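Local atomic coordinates of peptidoglycan-binding domain 1 (PDB entry 5NM7), a protein that probably cleaves bacterial peptidoglycan as a phage endolysin, joining a putative peptidoglycan-binding domain to a lysozyme-like N-acetylmuramidase domain. Residues 87-92 against 227-232; 91-96 against 256-261; 113-118 against 156-161; 120-125 against 142-147. One frame throughout, in Å; residues are numbered along the deposited sequence.

Contact 1: 87-92 against 227-232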
loop_
_atom_site.group_PDB
_atom_site.type_symbol
_atom_site.label_atom_id
_atom_site.label_comp_id
_atom_site.label_asym_id
_atom_site.label_seq_id
_atom_site.Cartn_x
_atom_site.Cartn_y
_atom_site.Cartn_z
ATOM N N LEU A 87 0.939 -15.164 6.757
ATOM C CA LEU A 87 1.491 -14.567 7.966
ATOM C C LEU A 87 1.043 -15.237 9.252
ATOM O O LEU A 87 1.661 -15.000 10.290
ATOM C CB LEU A 87 1.115 -13.074 8.032
ATOM C CG LEU A 87 1.721 -12.199 6.932
ATOM C CD1 LEU A 87 0.978 -10.893 6.864
ATOM C CD2 LEU A 87 3.170 -11.944 7.197
ATOM N N GLN A 88 -0.026 -16.038 9.182
ATOM C CA GLN A 88 -0.720 -16.563 10.366
ATOM C C GLN A 88 -1.133 -15.408 11.281
ATOM O O GLN A 88 -0.868 -15.385 12.487
ATOM C CB GLN A 88 0.135 -17.626 11.100
ATOM C CG GLN A 88 0.420 -18.850 10.254
ATOM C CD GLN A 88 -0.810 -19.701 10.046
ATOM O OE1 GLN A 88 -1.414 -20.186 11.018
ATOM N NE2 GLN A 88 -1.275 -19.780 8.790
ATOM N N VAL A 89 -1.751 -14.409 10.655
ATOM C CA VAL A 89 -2.237 -13.211 11.322
ATOM C C VAL A 89 -3.744 -13.174 11.053
ATOM O O VAL A 89 -4.219 -13.596 10.001
ATOM C CB VAL A 89 -1.494 -11.969 10.767
ATOM C CG1 VAL A 89 -2.158 -10.661 11.189
ATOM C CG2 VAL A 89 -0.022 -11.963 11.188
ATOM N N ASP A 90 -4.491 -12.695 12.042
ATOM C CA ASP A 90 -5.921 -12.547 11.961
ATOM C C ASP A 90 -6.228 -11.666 10.719
ATOM O O ASP A 90 -5.535 -10.687 10.451
ATOM C CB ASP A 90 -6.439 -11.949 13.296
ATOM C CG ASP A 90 -6.449 -12.985 14.483
ATOM O OD1 ASP A 90 -6.376 -14.223 14.279
ATOM O OD2 ASP A 90 -6.559 -12.543 15.642
ATOM N N LEU A 91 -7.209 -12.072 9.937
ATOM C CA LEU A 91 -7.546 -11.365 8.692
ATOM C C LEU A 91 -7.836 -9.887 8.967
ATOM O O LEU A 91 -7.377 -9.009 8.213
ATOM C CB LEU A 91 -8.742 -12.008 7.991
ATOM C CG LEU A 91 -9.270 -11.237 6.767
ATOM C CD1 LEU A 91 -8.195 -11.109 5.687
ATOM C CD2 LEU A 91 -10.526 -11.886 6.211
ATOM N N ALA A 92 -8.542 -9.608 10.069
ATOM C CA ALA A 92 -8.838 -8.229 10.446
ATOM C C ALA A 92 -7.567 -7.408 10.638
ATOM O O ALA A 92 -7.531 -6.213 10.342
ATOM C CB ALA A 92 -9.691 -8.179 11.703
ATOM N N ALA A 227 4.859 -8.859 16.561
ATOM C CA ALA A 227 4.128 -7.665 16.967
ATOM C C ALA A 227 2.806 -7.601 16.212
ATOM O O ALA A 227 1.773 -7.350 16.803
ATOM C CB ALA A 227 4.937 -6.424 16.769
ATOM N N LEU A 228 2.847 -7.911 14.916
ATOM C CA LEU A 228 1.664 -7.936 14.123
ATOM C C LEU A 228 0.692 -9.022 14.557
ATOM O O LEU A 228 -0.499 -8.784 14.745
ATOM C CB LEU A 228 2.034 -8.094 12.640
ATOM C CG LEU A 228 0.846 -8.092 11.689
ATOM C CD1 LEU A 228 0.007 -6.844 11.850
ATOM C CD2 LEU A 228 1.383 -8.218 10.288
ATOM N N ARG A 229 1.213 -10.224 14.781
ATOM C CA ARG A 229 0.379 -11.335 15.180
ATOM C C ARG A 229 -0.343 -11.042 16.470
ATOM O O ARG A 229 -1.488 -11.446 16.609
ATOM C CB ARG A 229 1.205 -12.605 15.345
ATOM C CG ARG A 229 1.583 -13.209 14.011
ATOM C CD ARG A 229 2.441 -14.432 14.246
ATOM N NE ARG A 229 2.699 -15.160 13.016
ATOM C CZ ARG A 229 3.638 -16.086 12.896
ATOM N NH1 ARG A 229 4.416 -16.405 13.937
ATOM N NH2 ARG A 229 3.801 -16.706 11.747
ATOM N N SER A 230 0.344 -10.364 17.389
ATOM C CA SER A 230 -0.161 -10.124 18.748
ATOM C C SER A 230 -0.886 -8.745 18.829
ATOM O O SER A 230 -1.260 -8.295 19.912
ATOM C CB SER A 230 0.990 -10.328 19.748
ATOM O OG SER A 230 1.943 -9.259 19.744
ATOM N N LYS A 231 -1.082 -8.109 17.667
ATOM C CA LYS A 231 -1.765 -6.826 17.539
ATOM C C LYS A 231 -1.162 -5.754 18.419
ATOM O O LYS A 231 -1.878 -4.971 19.074
ATOM C CB LYS A 231 -3.264 -6.982 17.789
ATOM C CG LYS A 231 -3.965 -7.983 16.891
ATOM C CD LYS A 231 -4.166 -9.311 17.623
ATOM C CE LYS A 231 -5.494 -9.943 17.298
ATOM N NZ LYS A 231 -5.666 -11.226 18.041
ATOM N N LYS A 232 0.155 -5.745 18.514
ATOM C CA LYS A 232 0.877 -4.739 19.285
ATOM C C LYS A 232 1.123 -3.595 18.310
ATOM O O LYS A 232 2.186 -3.474 17.683
ATOM C CB LYS A 232 2.173 -5.269 19.851
ATOM C CG LYS A 232 2.009 -6.352 20.896
ATOM C CD LYS A 232 3.402 -6.625 21.465
ATOM C CE LYS A 232 3.539 -7.830 22.336
ATOM N NZ LYS A 232 2.277 -8.516 22.594
HETATM O O HOH W 1 -3.204 -12.632 14.639
#
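The carbonyl oxygen of L87 takes two bonds from one arginine: R229 NE reaches L87 O at 2.9 Å and R229 NH2 reaches the same L87 O at 3.1 Å. The guanidinium comes side-on with this oxygen in its plane; NE lies nearly in line with the C=O bond (163°), whereas NH2 stands above the carbonyl plane. An extended chain from CG to NE carries the group there, and on the way R229 CG packs on V89 CG2 at 3.5 Å. Both segments hold helix ends of the muramidase-like domain, and each helix closes with a Schellman motif whose C' residue has positive phi: Q88 after helix 77-87 and K231 after helix 222-229. The R229 bonds and a salt bridge join these turns. Next to the R229 chain, V89 CG1 meets L228 CG at 4.0 Å, the side chains crossing near a right angle, and L87 adds to this apolar patch, which helix 207-219 extends. Farther along, D90 OD2 forms a salt bridge with K231 NZ at 2.9 Å, the ammonium lying nearly in line with the C-O bond. Between these polar grips a water accepts from D90 N and donates to R229 O, 2.9 Å from each.

Contact 2: 91-96 against 256-261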
loop_
_atom_site.group_PDB
_atom_site.type_symbol
_atom_site.label_atom_id
_atom_site.label_comp_id
_atom_site.label_asym_id
_atom_site.label_seq_id
_atom_site.Cartn_x
_atom_site.Cartn_y
_atom_site.Cartn_z
ATOM N N LEU A 91 -7.209 -12.072 9.937
ATOM C CA LEU A 91 -7.546 -11.365 8.692
ATOM C C LEU A 91 -7.836 -9.887 8.967
ATOM O O LEU A 91 -7.377 -9.009 8.213
ATOM C CB LEU A 91 -8.742 -12.008 7.991
ATOM C CG LEU A 91 -9.270 -11.237 6.767
ATOM C CD1 LEU A 91 -8.195 -11.109 5.687
ATOM C CD2 LEU A 91 -10.526 -11.886 6.211
ATOM N N ALA A 92 -8.542 -9.608 10.069
ATOM C CA ALA A 92 -8.838 -8.229 10.446
ATOM C C ALA A 92 -7.567 -7.408 10.638
ATOM O O ALA A 92 -7.531 -6.213 10.342
ATOM C CB ALA A 92 -9.691 -8.179 11.703
ATOM N N ALA A 93 -6.507 -8.040 11.170
ATOM C CA ALA A 93 -5.241 -7.350 11.318
ATOM C C ALA A 93 -4.584 -7.034 9.983
ATOM O O ALA A 93 -3.996 -5.950 9.808
ATOM C CB ALA A 93 -4.268 -8.135 12.221
ATOM N N VAL A 94 -4.689 -7.961 9.046
ATOM C CA VAL A 94 -4.170 -7.754 7.677
ATOM C C VAL A 94 -4.950 -6.670 6.956
ATOM O O VAL A 94 -4.358 -5.808 6.331
ATOM C CB VAL A 94 -4.170 -9.054 6.858
ATOM C CG1 VAL A 94 -3.820 -8.794 5.404
ATOM C CG2 VAL A 94 -3.163 -10.033 7.465
ATOM N N ARG A 95 -6.264 -6.696 7.095
ATOM C CA ARG A 95 -7.083 -5.623 6.559
ATOM C C ARG A 95 -6.735 -4.271 7.139
ATOM O O ARG A 95 -6.627 -3.281 6.405
ATOM C CB ARG A 95 -8.556 -5.896 6.819
ATOM C CG ARG A 95 -9.113 -7.076 6.063
ATOM C CD ARG A 95 -10.632 -7.034 6.238
ATOM N NE ARG A 95 -11.330 -8.104 5.546
ATOM C CZ ARG A 95 -11.555 -8.177 4.224
ATOM N NH1 ARG A 95 -11.112 -7.240 3.371
ATOM N NH2 ARG A 95 -12.239 -9.210 3.746
ATOM N N ALA A 96 -6.500 -4.204 8.461
ATOM C CA ALA A 96 -6.048 -2.972 9.096
ATOM C C ALA A 96 -4.709 -2.487 8.599
ATOM O O ALA A 96 -4.536 -1.350 8.299
ATOM C CB ALA A 96 -6.006 -3.145 10.608
ATOM N N ARG A 256 -7.493 1.292 15.652
ATOM C CA ARG A 256 -8.892 1.579 15.368
ATOM C C ARG A 256 -9.425 0.937 14.090
ATOM O O ARG A 256 -10.561 0.478 14.052
ATOM C CB ARG A 256 -9.134 3.104 15.492
ATOM C CG ARG A 256 -8.603 3.570 16.859
ATOM C CD ARG A 256 -9.386 4.648 17.548
ATOM N NE ARG A 256 -8.748 4.964 18.839
ATOM C CZ ARG A 256 -8.803 6.140 19.469
ATOM N NH1 ARG A 256 -9.460 7.176 18.951
ATOM N NH2 ARG A 256 -8.173 6.282 20.626
ATOM N N ALA A 257 -8.587 0.772 13.060
ATOM C CA ALA A 257 -8.957 -0.014 11.902
ATOM C C ALA A 257 -9.232 -1.478 12.225
ATOM O O ALA A 257 -10.197 -2.063 11.740
ATOM C CB ALA A 257 -7.881 0.074 10.804
ATOM N N PHE A 258 -8.334 -2.056 13.013
ATOM C CA PHE A 258 -8.457 -3.437 13.454
ATOM C C PHE A 258 -9.774 -3.645 14.211
ATOM O O PHE A 258 -10.492 -4.609 13.928
ATOM C CB PHE A 258 -7.293 -3.818 14.373
ATOM C CG PHE A 258 -7.483 -5.167 15.027
ATOM C CD1 PHE A 258 -7.348 -6.349 14.292
ATOM C CD2 PHE A 258 -7.845 -5.249 16.361
ATOM C CE1 PHE A 258 -7.548 -7.595 14.879
ATOM C CE2 PHE A 258 -8.077 -6.488 16.949
ATOM C CZ PHE A 258 -7.928 -7.659 16.214
ATOM N N ASP A 259 -10.090 -2.717 15.116
ATOM C CA ASP A 259 -11.377 -2.796 15.843
ATOM C C ASP A 259 -12.525 -2.796 14.839
ATOM O O ASP A 259 -13.420 -3.611 14.936
ATOM C CB ASP A 259 -11.548 -1.646 16.840
ATOM C CG ASP A 259 -10.587 -1.729 18.048
ATOM O OD1 ASP A 259 -10.024 -2.817 18.331
ATOM O OD2 ASP A 259 -10.367 -0.675 18.701
ATOM N N ARG A 260 -12.491 -1.888 13.862
ATOM C CA ARG A 260 -13.543 -1.850 12.826
ATOM C C ARG A 260 -13.720 -3.161 12.082
ATOM O O ARG A 260 -14.838 -3.643 11.893
ATOM C CB ARG A 260 -13.289 -0.755 11.780
ATOM C CG ARG A 260 -13.957 0.562 12.034
ATOM C CD ARG A 260 -13.882 1.467 10.809
ATOM N NE ARG A 260 -12.550 1.670 10.231
ATOM C CZ ARG A 260 -11.611 2.509 10.685
ATOM N NH1 ARG A 260 -11.790 3.260 11.786
ATOM N NH2 ARG A 260 -10.450 2.584 10.040
ATOM N N TYR A 261 -12.606 -3.731 11.627
ATOM C CA TYR A 261 -12.638 -4.968 10.880
ATOM C C TYR A 261 -13.017 -6.175 11.720
ATOM O O TYR A 261 -13.635 -7.107 11.203
ATOM C CB TYR A 261 -11.313 -5.231 10.137
ATOM C CG TYR A 261 -11.080 -4.285 8.976
ATOM C CD1 TYR A 261 -11.950 -4.284 7.876
ATOM C CD2 TYR A 261 -10.005 -3.419 8.969
ATOM C CE1 TYR A 261 -11.747 -3.431 6.801
ATOM C CE2 TYR A 261 -9.789 -2.570 7.907
ATOM C CZ TYR A 261 -10.669 -2.579 6.829
ATOM O OH TYR A 261 -10.436 -1.711 5.790
#
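Small A92 and A96 let helix 91-96 settle against helix 256-261 in a close helix-helix crossing of the muramidase-like domain, the short axes 8.1 Å apart and their directions 133° from each other. The apolar contacts are made mainly by alanine methyls, which meet another methyl, a CB methylene or a ring edge. A96 CB sits 3.7 Å from A257 CB and also abuts the backbone at F258, while A92 CB touches Y261 CB at 3.7 Å and lies close to F258 CE1. F258 has CG anti to its own N (chi1 171°), which carries the ring over to the first turn of the partner helix; there it presents its edge, with F258 CD1 3.6 Å from A93 N.

A CH-pi contact makes up the second kind of interaction. R95 CB stands over the centre of the Y261 ring, 3.5 Å from the centroid and 10° off the normal. The arginine chain then runs on across that same face at about a right angle to the tyrosine, bringing R95 CD to 3.5 Å from Y261 CD1.

No hydrogen bond spans the two segments, and the polar ends look elsewhere: R95 NH1 forms a salt bridge with D77, and Y261 OH bonds to E99, farther along helix 91-101. Y261 CD2 also comes obliquely to within 3.6 Å of A96 N.

Contact 3: 113-118 against 156-161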
loop_
_atom_site.group_PDB
_atom_site.type_symbol
_atom_site.label_atom_id
_atom_site.label_comp_id
_atom_site.label_asym_id
_atom_site.label_seq_id
_atom_site.Cartn_x
_atom_site.Cartn_y
_atom_site.Cartn_z
ATOM N N PRO A 113 5.027 0.889 -11.367
ATOM C CA PRO A 113 4.831 0.920 -9.906
ATOM C C PRO A 113 5.215 2.250 -9.249
ATOM O O PRO A 113 6.117 2.962 -9.700
ATOM C CB PRO A 113 5.714 -0.236 -9.402
ATOM C CG PRO A 113 6.508 -0.716 -10.557
ATOM C CD PRO A 113 6.003 -0.113 -11.821
ATOM N N VAL A 114 4.554 2.569 -8.139
ATOM C CA VAL A 114 4.909 3.720 -7.327
ATOM C C VAL A 114 6.277 3.458 -6.695
ATOM O O VAL A 114 6.526 2.353 -6.216
ATOM C CB VAL A 114 3.828 3.996 -6.259
ATOM C CG1 VAL A 114 4.245 5.153 -5.377
ATOM C CG2 VAL A 114 2.505 4.331 -6.950
ATOM N N ILE A 115 7.156 4.440 -6.790
ATOM C CA ILE A 115 8.535 4.321 -6.293
ATOM C C ILE A 115 8.958 5.539 -5.547
ATOM O O ILE A 115 8.397 6.626 -5.706
ATOM C CB ILE A 115 9.567 4.048 -7.426
ATOM C CG1 ILE A 115 9.488 5.123 -8.505
ATOM C CG2 ILE A 115 9.369 2.683 -8.013
ATOM C CD1 ILE A 115 10.716 5.192 -9.351
ATOM N N LEU A 116 9.995 5.368 -4.723
ATOM C CA LEU A 116 10.729 6.480 -4.161
ATOM C C LEU A 116 12.183 6.096 -4.132
ATOM O O LEU A 116 12.564 5.073 -3.543
ATOM C CB LEU A 116 10.255 6.853 -2.750
ATOM C CG LEU A 116 10.715 8.219 -2.238
ATOM C CD1 LEU A 116 10.005 9.334 -3.003
ATOM C CD2 LEU A 116 10.413 8.361 -0.750
ATOM N N TYR A 117 12.996 6.881 -4.828
ATOM C CA TYR A 117 14.418 6.627 -4.907
ATOM C C TYR A 117 15.149 7.313 -3.739
ATOM O O TYR A 117 14.825 8.452 -3.402
ATOM C CB TYR A 117 14.923 7.116 -6.268
ATOM C CG TYR A 117 16.430 7.121 -6.356
ATOM C CD1 TYR A 117 17.131 8.282 -6.147
ATOM C CD2 TYR A 117 17.137 5.944 -6.594
ATOM C CE1 TYR A 117 18.505 8.308 -6.180
ATOM C CE2 TYR A 117 18.512 5.957 -6.629
ATOM C CZ TYR A 117 19.183 7.147 -6.435
ATOM O OH TYR A 117 20.566 7.197 -6.453
ATOM N N GLU A 118 16.068 6.580 -3.099
ATOM C CA GLU A 118 16.720 6.984 -1.854
ATOM C C GLU A 118 18.226 7.125 -2.088
ATOM O O GLU A 118 18.972 6.129 -2.088
ATOM C CB GLU A 118 16.477 5.947 -0.757
ATOM C CG GLU A 118 15.006 5.713 -0.400
ATOM C CD GLU A 118 14.404 6.822 0.435
ATOM O OE1 GLU A 118 15.093 7.805 0.711
ATOM O OE2 GLU A 118 13.218 6.692 0.819
ATOM N N ALA A 156 8.060 11.604 -11.758
ATOM C CA ALA A 156 9.380 12.242 -11.778
ATOM C C ALA A 156 10.423 11.406 -11.019
ATOM O O ALA A 156 11.602 11.518 -11.293
ATOM C CB ALA A 156 9.330 13.657 -11.262
ATOM N N GLU A 157 9.989 10.532 -10.106
ATOM C CA GLU A 157 10.928 9.594 -9.505
ATOM C C GLU A 157 11.604 8.698 -10.506
ATOM O O GLU A 157 12.743 8.340 -10.291
ATOM C CB GLU A 157 10.288 8.676 -8.488
ATOM C CG GLU A 157 10.004 9.352 -7.184
ATOM C CD GLU A 157 11.229 9.959 -6.541
ATOM O OE1 GLU A 157 12.159 9.225 -6.127
ATOM O OE2 GLU A 157 11.259 11.192 -6.422
ATOM N N TYR A 158 10.907 8.337 -11.591
ATOM C CA TYR A 158 11.512 7.476 -12.612
ATOM C C TYR A 158 12.657 8.156 -13.341
ATOM O O TYR A 158 13.577 7.469 -13.784
ATOM C CB TYR A 158 10.496 6.940 -13.584
ATOM C CG TYR A 158 9.834 5.716 -13.022
ATOM C CD1 TYR A 158 10.442 4.485 -13.119
ATOM C CD2 TYR A 158 8.650 5.817 -12.309
ATOM C CE1 TYR A 158 9.863 3.355 -12.561
ATOM C CE2 TYR A 158 8.026 4.692 -11.774
ATOM C CZ TYR A 158 8.649 3.470 -11.857
ATOM O OH TYR A 158 8.070 2.325 -11.345
ATOM N N ALA A 159 12.605 9.464 -13.467
ATOM C CA ALA A 159 13.742 10.229 -14.029
ATOM C C ALA A 159 14.967 10.106 -13.124
ATOM O O ALA A 159 16.085 9.874 -13.600
ATOM C CB ALA A 159 13.368 11.691 -14.271
ATOM N N ARG A 160 14.759 10.246 -11.811
ATOM C CA ARG A 160 15.841 10.070 -10.854
ATOM C C ARG A 160 16.387 8.626 -10.903
ATOM O O ARG A 160 17.612 8.416 -10.906
ATOM C CB ARG A 160 15.362 10.406 -9.448
ATOM C CG ARG A 160 14.984 11.865 -9.265
ATOM C CD ARG A 160 14.534 12.125 -7.831
ATOM N NE ARG A 160 15.686 12.138 -6.974
ATOM C CZ ARG A 160 15.783 11.640 -5.763
ATOM N NH1 ARG A 160 14.760 10.931 -5.181
ATOM N NH2 ARG A 160 16.960 11.830 -5.148
ATOM N N LEU A 161 15.484 7.649 -10.902
ATOM C CA LEU A 161 15.866 6.238 -10.976
ATOM C C LEU A 161 16.682 5.962 -12.278
ATOM O O LEU A 161 17.747 5.343 -12.229
ATOM C CB LEU A 161 14.664 5.322 -10.938
ATOM C CG LEU A 161 14.941 3.821 -11.047
ATOM C CD1 LEU A 161 15.891 3.356 -9.973
ATOM C CD2 LEU A 161 13.656 3.014 -11.019
HETATM O O HOH W 2 16.637 10.419 -2.795
#
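I115 places CG1 between its backbone N and carbonyl carbon (chi1 56°), and with chi2 extended this sends CD1 straight at Y158; E157, bent at chi2, folds its carboxylate back to the strand. I115 CD1 thus stands over the middle of the Y158 ring, 3.5 Å from the centroid and 5° off the normal, and also packs on E157 CB. The far end of that ring is fixed by Y158 OH, which donates to P113 O at 2.6 Å, in the carbonyl plane and on a lone pair.

E157 OE1 is gripped twice. Y117 N reaches E157 OE1 at 2.8 Å in a nearly straight bond (171°), arriving on the anti side, while R160 NH1 uses the syn lone pair of E157 OE1 at 3.3 Å as part of a salt bridge. The other oxygen, OE2, takes bonds from A152 N and G153 N, so this buried carboxylate is held through both oxygens and would probably stay charged. R160 sets a guanidinium face over the edge of the Y117 ring, the planes steeply inclined and R160 CZ 3.6 Å from Y117 CD1. A water links R160 NH2 to Y117 O, and R160 NH2 also bonds to A142 O.

The whole is a helix laid across an outermost strand of a small antiparallel sheet, 115-117, 176-178 and 183-184, in the lysozyme-like catalytic domain.

Contact 4: 120-125 against 142-147; sequences HIMYRQ and ALVNSK
H120 and Y123 bring one side of helix 119-128 against the irregular loop segment 142-147, a helix-loop contact in the muramidase-like domain that is close at the backbone and slacker elsewhere. The tight part centres on N145 O: H120 CA comes within 2.9 Å of N145 O, a CA-H...O contact with 140° at the hydrogen, and H120 CB lies 3.3 Å from the same N145 O. No conventional hydrogen bond joins the segments. On the buried flank V144 lies alongside the helix, its CG1 4.0 Å from Y123 CA, and M122 follows at looser range, with M122 CG 4.3 Å from V144 CG2; A164 of helix 156-167 and C171 of helix 169-174 also pack on M122.

The outer side is made by exposed Y123 and S146. With CG anti to the backbone N (chi1 -179°), the Y123 ring reaches out over the loop and crosses V144 at about a right angle, turning an edge to V144 CG1 and one face to S146 CB, 4.0 Å from Y123 CE2. N145 ND2 bonds to P141 O, and the loop keeps its shape through an Asx turn: N145 OD1 accepts from K147 N at 3.0 Å, with the donor above the carbonyl plane.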
loop_
_atom_site.group_PDB
_atom_site.type_symbol
_atom_site.label_atom_id
_atom_site.label_comp_id
_atom_site.label_asym_id
_atom_site.label_seq_id
_atom_site.Cartn_x
_atom_site.Cartn_y
_atom_site.Cartn_z
ATOM N N HIS A 120 20.602 8.321 -0.342
ATOM C CA HIS A 120 21.477 7.864 0.766
ATOM C C HIS A 120 21.653 6.353 0.809
ATOM O O HIS A 120 22.715 5.868 1.211
ATOM C CB HIS A 120 21.024 8.470 2.095
ATOM C CG HIS A 120 19.803 7.852 2.662
ATOM N ND1 HIS A 120 18.547 8.042 2.120
ATOM C CD2 HIS A 120 19.632 7.040 3.734
ATOM C CE1 HIS A 120 17.662 7.352 2.825
ATOM N NE2 HIS A 120 18.293 6.767 3.829
ATOM N N ILE A 121 20.654 5.594 0.360
ATOM C CA ILE A 121 20.811 4.174 0.196
ATOM C C ILE A 121 21.645 3.861 -1.049
ATOM O O ILE A 121 22.409 2.883 -1.061
ATOM C CB ILE A 121 19.446 3.437 0.138
ATOM C CG1 ILE A 121 18.605 3.744 1.391
ATOM C CG2 ILE A 121 19.632 1.942 -0.007
ATOM C CD1 ILE A 121 19.276 3.390 2.712
ATOM N N MET A 122 21.478 4.641 -2.123
ATOM C CA MET A 122 22.343 4.458 -3.301
ATOM C C MET A 122 23.814 4.605 -2.889
ATOM O O MET A 122 24.635 3.741 -3.215
ATOM C CB MET A 122 22.041 5.474 -4.395
ATOM C CG MET A 122 22.857 5.249 -5.677
ATOM S SD MET A 122 22.410 3.752 -6.519
ATOM C CE MET A 122 23.099 4.059 -8.153
ATOM N N TYR A 123 24.108 5.678 -2.172
ATOM C CA TYR A 123 25.432 5.915 -1.597
ATOM C C TYR A 123 25.956 4.651 -0.888
ATOM O O TYR A 123 27.068 4.169 -1.150
ATOM C CB TYR A 123 25.369 7.092 -0.619
ATOM C CG TYR A 123 26.702 7.417 0.014
ATOM C CD1 TYR A 123 27.730 8.013 -0.734
ATOM C CD2 TYR A 123 26.955 7.104 1.349
ATOM C CE1 TYR A 123 28.965 8.308 -0.167
ATOM C CE2 TYR A 123 28.186 7.398 1.926
ATOM C CZ TYR A 123 29.182 7.997 1.167
ATOM O OH TYR A 123 30.402 8.288 1.737
ATOM N N ARG A 124 25.104 4.089 -0.044
ATOM C CA ARG A 124 25.427 2.903 0.725
ATOM C C ARG A 124 25.687 1.663 -0.152
ATOM O O ARG A 124 26.636 0.906 0.096
ATOM C CB ARG A 124 24.266 2.634 1.686
ATOM C CG ARG A 124 24.616 1.986 2.991
ATOM C CD ARG A 124 23.378 1.924 3.896
ATOM N NE ARG A 124 23.507 0.701 4.671
ATOM C CZ ARG A 124 24.284 0.544 5.749
ATOM N NH1 ARG A 124 24.965 1.562 6.274
ATOM N NH2 ARG A 124 24.350 -0.650 6.330
ATOM N N GLN A 125 24.852 1.449 -1.168
ATOM C CA GLN A 125 24.954 0.269 -2.015
ATOM C C GLN A 125 26.168 0.327 -2.944
ATOM O O GLN A 125 26.760 -0.724 -3.265
ATOM C CB GLN A 125 23.666 0.035 -2.829
ATOM C CG GLN A 125 22.432 -0.213 -1.976
ATOM C CD GLN A 125 22.598 -1.388 -1.015
ATOM O OE1 GLN A 125 22.879 -1.195 0.168
ATOM N NE2 GLN A 125 22.456 -2.601 -1.531
ATOM N N ALA A 142 22.521 15.333 -6.157
ATOM C CA ALA A 142 21.079 15.110 -6.053
ATOM C C ALA A 142 20.708 13.622 -6.028
ATOM O O ALA A 142 19.649 13.261 -5.493
ATOM C CB ALA A 142 20.357 15.799 -7.205
ATOM N N LEU A 143 21.552 12.788 -6.654
ATOM C CA LEU A 143 21.313 11.348 -6.822
ATOM C C LEU A 143 22.086 10.435 -5.915
ATOM O O LEU A 143 21.687 9.296 -5.672
ATOM C CB LEU A 143 21.699 10.918 -8.240
ATOM C CG LEU A 143 20.832 11.424 -9.362
ATOM C CD1 LEU A 143 21.446 10.980 -10.681
ATOM C CD2 LEU A 143 19.413 10.896 -9.230
ATOM N N VAL A 144 23.260 10.883 -5.493
ATOM C CA VAL A 144 24.107 10.067 -4.633
ATOM C C VAL A 144 24.522 11.016 -3.541
ATOM O O VAL A 144 25.082 12.073 -3.839
ATOM C CB VAL A 144 25.355 9.528 -5.360
ATOM C CG1 VAL A 144 26.106 8.564 -4.460
ATOM C CG2 VAL A 144 24.986 8.838 -6.661
ATOM N N ASN A 145 24.218 10.664 -2.293
ATOM C CA ASN A 145 24.424 11.569 -1.168
ATOM C C ASN A 145 24.245 10.847 0.156
ATOM O O ASN A 145 23.297 10.103 0.320
ATOM C CB ASN A 145 23.416 12.718 -1.257
ATOM C CG ASN A 145 23.910 13.999 -0.618
ATOM O OD1 ASN A 145 24.497 13.988 0.457
ATOM N ND2 ASN A 145 23.650 15.125 -1.279
ATOM N N SER A 146 25.134 11.085 1.123
ATOM C CA SER A 146 24.956 10.528 2.472
ATOM C C SER A 146 23.771 11.176 3.208
ATOM O O SER A 146 23.257 10.619 4.163
ATOM C CB SER A 146 26.245 10.666 3.300
ATOM O OG SER A 146 26.524 12.028 3.586
ATOM N N LYS A 147 23.375 12.365 2.767
ATOM C CA LYS A 147 22.161 13.047 3.232
ATOM C C LYS A 147 20.920 12.535 2.489
ATOM O O LYS A 147 20.901 12.451 1.262
ATOM C CB LYS A 147 22.254 14.560 2.999
ATOM C CG LYS A 147 22.564 15.393 4.222
ATOM C CD LYS A 147 23.167 16.719 3.752
ATOM C CE LYS A 147 22.907 17.886 4.722
ATOM N NZ LYS A 147 21.539 18.467 4.518
#

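How the contacts relate
From the N terminus, the chain enters contact 1 at the end of helix 77-87 and passes directly into contact 2 on helix 91-101; the two share L91 and A92. Strand 115-117 opens contact 3 and helix 119-128 contact 4. Contact 4 closes first (142-147) and contact 3 next (156-161), around it. Contacts 1 and 2 overlap rather than nest, closing at 227-232 and 256-261, and both enclose 3 and 4. The first pair ties the turn after helix 77-87 and helix 91-101 to helices 222-229 and 250-265; the second ties strand 115-117 and helix 119-128 to helix 156-167 and the loop before it. The centres of contacts 2 and 3 lie about 31 Å apart.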